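Local coordinates for protein hydrazine synthase subunit gamma (Candidatus Kuenenia stuttgartiensis, PDB 5C2V) that forms part of the hydrazine synthase complex, carrying two heme c groups and catalysing the three-electron reduction of nitric oxide to hydroxylamine, at residues A146-C149 / Y150-A153. Numbering follows the deposited sequence.
Sequences ALIC and YIRA. With HEC (heme c), chain V.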
loop_
_atom_site.group_PDB
_atom_site.type_symbol
_atom_site.label_atom_id
_atom_site.label_comp_id
_atom_site.label_asym_id
_atom_site.label_seq_id
_atom_site.Cartn_x
_atom_site.Cartn_y
_atom_site.Cartn_z
ATOM N N ALA C 146 -31.524 -40.702 25.957
ATOM C CA ALA C 146 -30.370 -41.373 26.547
ATOM C C ALA C 146 -29.654 -40.459 27.537
ATOM O O ALA C 146 -29.265 -40.886 28.628
ATOM C CB ALA C 146 -29.411 -41.834 25.461
ATOM N N LEU C 147 -29.487 -39.199 27.146
ATOM C CA LEU C 147 -28.860 -38.200 28.006
ATOM C C LEU C 147 -29.630 -38.049 29.316
ATOM O O LEU C 147 -29.048 -38.079 30.408
ATOM C CB LEU C 147 -28.772 -36.858 27.276
ATOM C CG LEU C 147 -28.040 -35.712 27.973
ATOM C CD1 LEU C 147 -26.665 -36.158 28.438
ATOM C CD2 LEU C 147 -27.926 -34.523 27.032
ATOM N N ILE C 148 -30.947 -37.902 29.199
ATOM C CA ILE C 148 -31.812 -37.779 30.366
ATOM C C ILE C 148 -31.732 -39.029 31.239
ATOM O O ILE C 148 -31.753 -38.939 32.467
ATOM C CB ILE C 148 -33.274 -37.528 29.956
ATOM C CG1 ILE C 148 -33.361 -36.296 29.056
ATOM C CG2 ILE C 148 -34.157 -37.350 31.183
ATOM C CD1 ILE C 148 -32.721 -35.063 29.652
ATOM N N CYS C 149 -31.628 -40.191 30.602
ATOM C CA CYS C 149 -31.456 -41.443 31.330
ATOM C C CYS C 149 -30.157 -41.431 32.130
ATOM O O CYS C 149 -30.113 -41.922 33.258
ATOM C CB CYS C 149 -31.477 -42.639 30.377
ATOM S SG CYS C 149 -33.105 -43.027 29.690
ATOM N N TYR C 150 -29.104 -40.868 31.543
ATOM C CA TYR C 150 -27.829 -40.750 32.243
ATOM C C TYR C 150 -27.942 -39.816 33.442
ATOM O O TYR C 150 -27.386 -40.088 34.506
ATOM C CB TYR C 150 -26.727 -40.251 31.306
ATOM C CG TYR C 150 -25.473 -39.827 32.041
ATOM C CD1 TYR C 150 -24.569 -40.771 32.511
ATOM C CD2 TYR C 150 -25.199 -38.485 32.274
ATOM C CE1 TYR C 150 -23.427 -40.391 33.191
ATOM C CE2 TYR C 150 -24.060 -38.096 32.953
ATOM C CZ TYR C 150 -23.177 -39.053 33.409
ATOM O OH TYR C 150 -22.040 -38.669 34.084
ATOM N N ILE C 151 -28.655 -38.709 33.260
ATOM C CA ILE C 151 -28.813 -37.726 34.327
ATOM C C ILE C 151 -29.631 -38.283 35.492
ATOM O O ILE C 151 -29.289 -38.078 36.658
ATOM C CB ILE C 151 -29.480 -36.447 33.803
ATOM C CG1 ILE C 151 -28.605 -35.811 32.725
ATOM C CG2 ILE C 151 -29.724 -35.461 34.934
ATOM C CD1 ILE C 151 -29.393 -35.123 31.655
ATOM N N ARG C 152 -30.705 -38.994 35.167
ATOM C CA ARG C 152 -31.579 -39.576 36.180
ATOM C C ARG C 152 -30.886 -40.693 36.956
ATOM O O ARG C 152 -31.245 -40.983 38.097
ATOM C CB ARG C 152 -32.859 -40.108 35.530
ATOM C CG ARG C 152 -33.769 -39.021 34.983
ATOM C CD ARG C 152 -34.811 -39.581 34.027
ATOM N NE ARG C 152 -35.749 -40.486 34.685
ATOM C CZ ARG C 152 -36.791 -41.045 34.078
ATOM N NH1 ARG C 152 -37.031 -40.788 32.799
ATOM N NH2 ARG C 152 -37.597 -41.858 34.748
ATOM N N ALA C 153 -29.888 -41.311 36.333
ATOM C CA ALA C 153 -29.196 -42.448 36.930
ATOM C C ALA C 153 -28.088 -42.012 37.884
ATOM O O ALA C 153 -27.424 -42.848 38.497
ATOM C CB ALA C 153 -28.627 -43.344 35.841
HETATM FE FE HEC V . -26.395 -27.497 32.557
HETATM C CHA HEC V . -28.568 -26.556 35.048
HETATM C CHB HEC V . -27.799 -30.604 32.519
HETATM C CHC HEC V . -24.390 -28.371 29.888
HETATM C CHD HEC V . -24.465 -24.713 33.066
HETATM N NA HEC V . -27.940 -28.402 33.576
HETATM C C1A HEC V . -28.661 -27.863 34.622
HETATM C C2A HEC V . -29.504 -28.910 35.178
HETATM C C3A HEC V . -29.287 -30.027 34.467
HETATM C C4A HEC V . -28.299 -29.726 33.452
HETATM C CMA HEC V . -29.945 -31.414 34.657
HETATM C CAA HEC V . -30.485 -28.732 36.365
HETATM C CBA HEC V . -30.101 -29.612 37.555
HETATM C CGA HEC V . -31.099 -29.444 38.670
HETATM O O1A HEC V . -32.000 -28.574 38.549
HETATM O O2A HEC V . -30.992 -30.181 39.685
HETATM N NB HEC V . -26.049 -29.229 31.481
HETATM C C1B HEC V . -26.935 -30.288 31.492
HETATM C C2B HEC V . -26.801 -30.999 30.237
HETATM C C3B HEC V . -25.855 -30.389 29.512
HETATM C C4B HEC V . -25.366 -29.261 30.279
HETATM C CMB HEC V . -27.609 -32.256 29.845
HETATM C CAB HEC V . -25.358 -30.781 28.100
HETATM C CBB HEC V . -26.442 -30.501 27.036
HETATM N NC HEC V . -24.719 -26.701 31.654
HETATM C C1C HEC V . -24.071 -27.200 30.542
HETATM C C2C HEC V . -23.100 -26.217 30.107
HETATM C C3C HEC V . -23.026 -25.278 31.060
HETATM C C4C HEC V . -24.105 -25.515 32.004
HETATM C CMC HEC V . -22.046 -26.476 29.005
HETATM C CAC HEC V . -22.071 -24.061 31.080
HETATM C CBC HEC V . -22.424 -23.085 29.936
HETATM N ND HEC V . -26.463 -25.914 33.908
HETATM C C1D HEC V . -25.632 -24.798 33.800
HETATM C C2D HEC V . -26.196 -23.726 34.590
HETATM C C3D HEC V . -27.475 -24.302 35.210
HETATM C C4D HEC V . -27.561 -25.664 34.731
HETATM C CMD HEC V . -25.627 -22.302 34.771
HETATM C CAD HEC V . -28.469 -23.578 36.140
HETATM C CBD HEC V . -29.421 -22.750 35.280
HETATM C CGD HEC V . -30.417 -22.047 36.162
HETATM O O1D HEC V . -31.291 -21.318 35.623
HETATM O O2D HEC V . -30.336 -22.217 37.404
HETATM O O HOH W 1 -27.802 -26.445 31.412
#
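Tyr-150 N donates to Ala-146 O (2.9 Å), one of the i to i+4 bonds in the last two turns of helix 141-152, in the alpha-helical lobe that carries heme 1. Ile-151 N to Leu-147 O and Arg-152 N to Ile-148 O continue the pattern, the latter bond having an N-H...O angle of 161°. At the C-terminal end Ala-153 N reaches Cys-149 O at 3.1 Å in a weak bond, and Ala-153 has left the helix.

Tyr-150 CB rests 3.3 Å from Leu-147 O, and the side chain then extends away from 146-149; CG lies trans to the backbone N (chi1 167°), and the ring meets Phe-50 of helix 43-51 with the planes inclined by about 40°. On another flank, Ile-148 CG2 touches the aliphatic CD of Arg-152 at 3.7 Å, while NH1 of that arginine is hydrogen-bonded to Ser-36 O.

Toward heme 1, which appears to lie in the active site, Ile-148 CD1 packs 3.9 Å from Ile-151 CD1. Leu-147 and Ile-151 form part of the pocket wall, and both also touch the heme-linked Cys-126. Leu-147 CD2 approaches heme methyl CMB to 3.6 Å, and Ile-151 CD1 lies 3.8 Å from CMB.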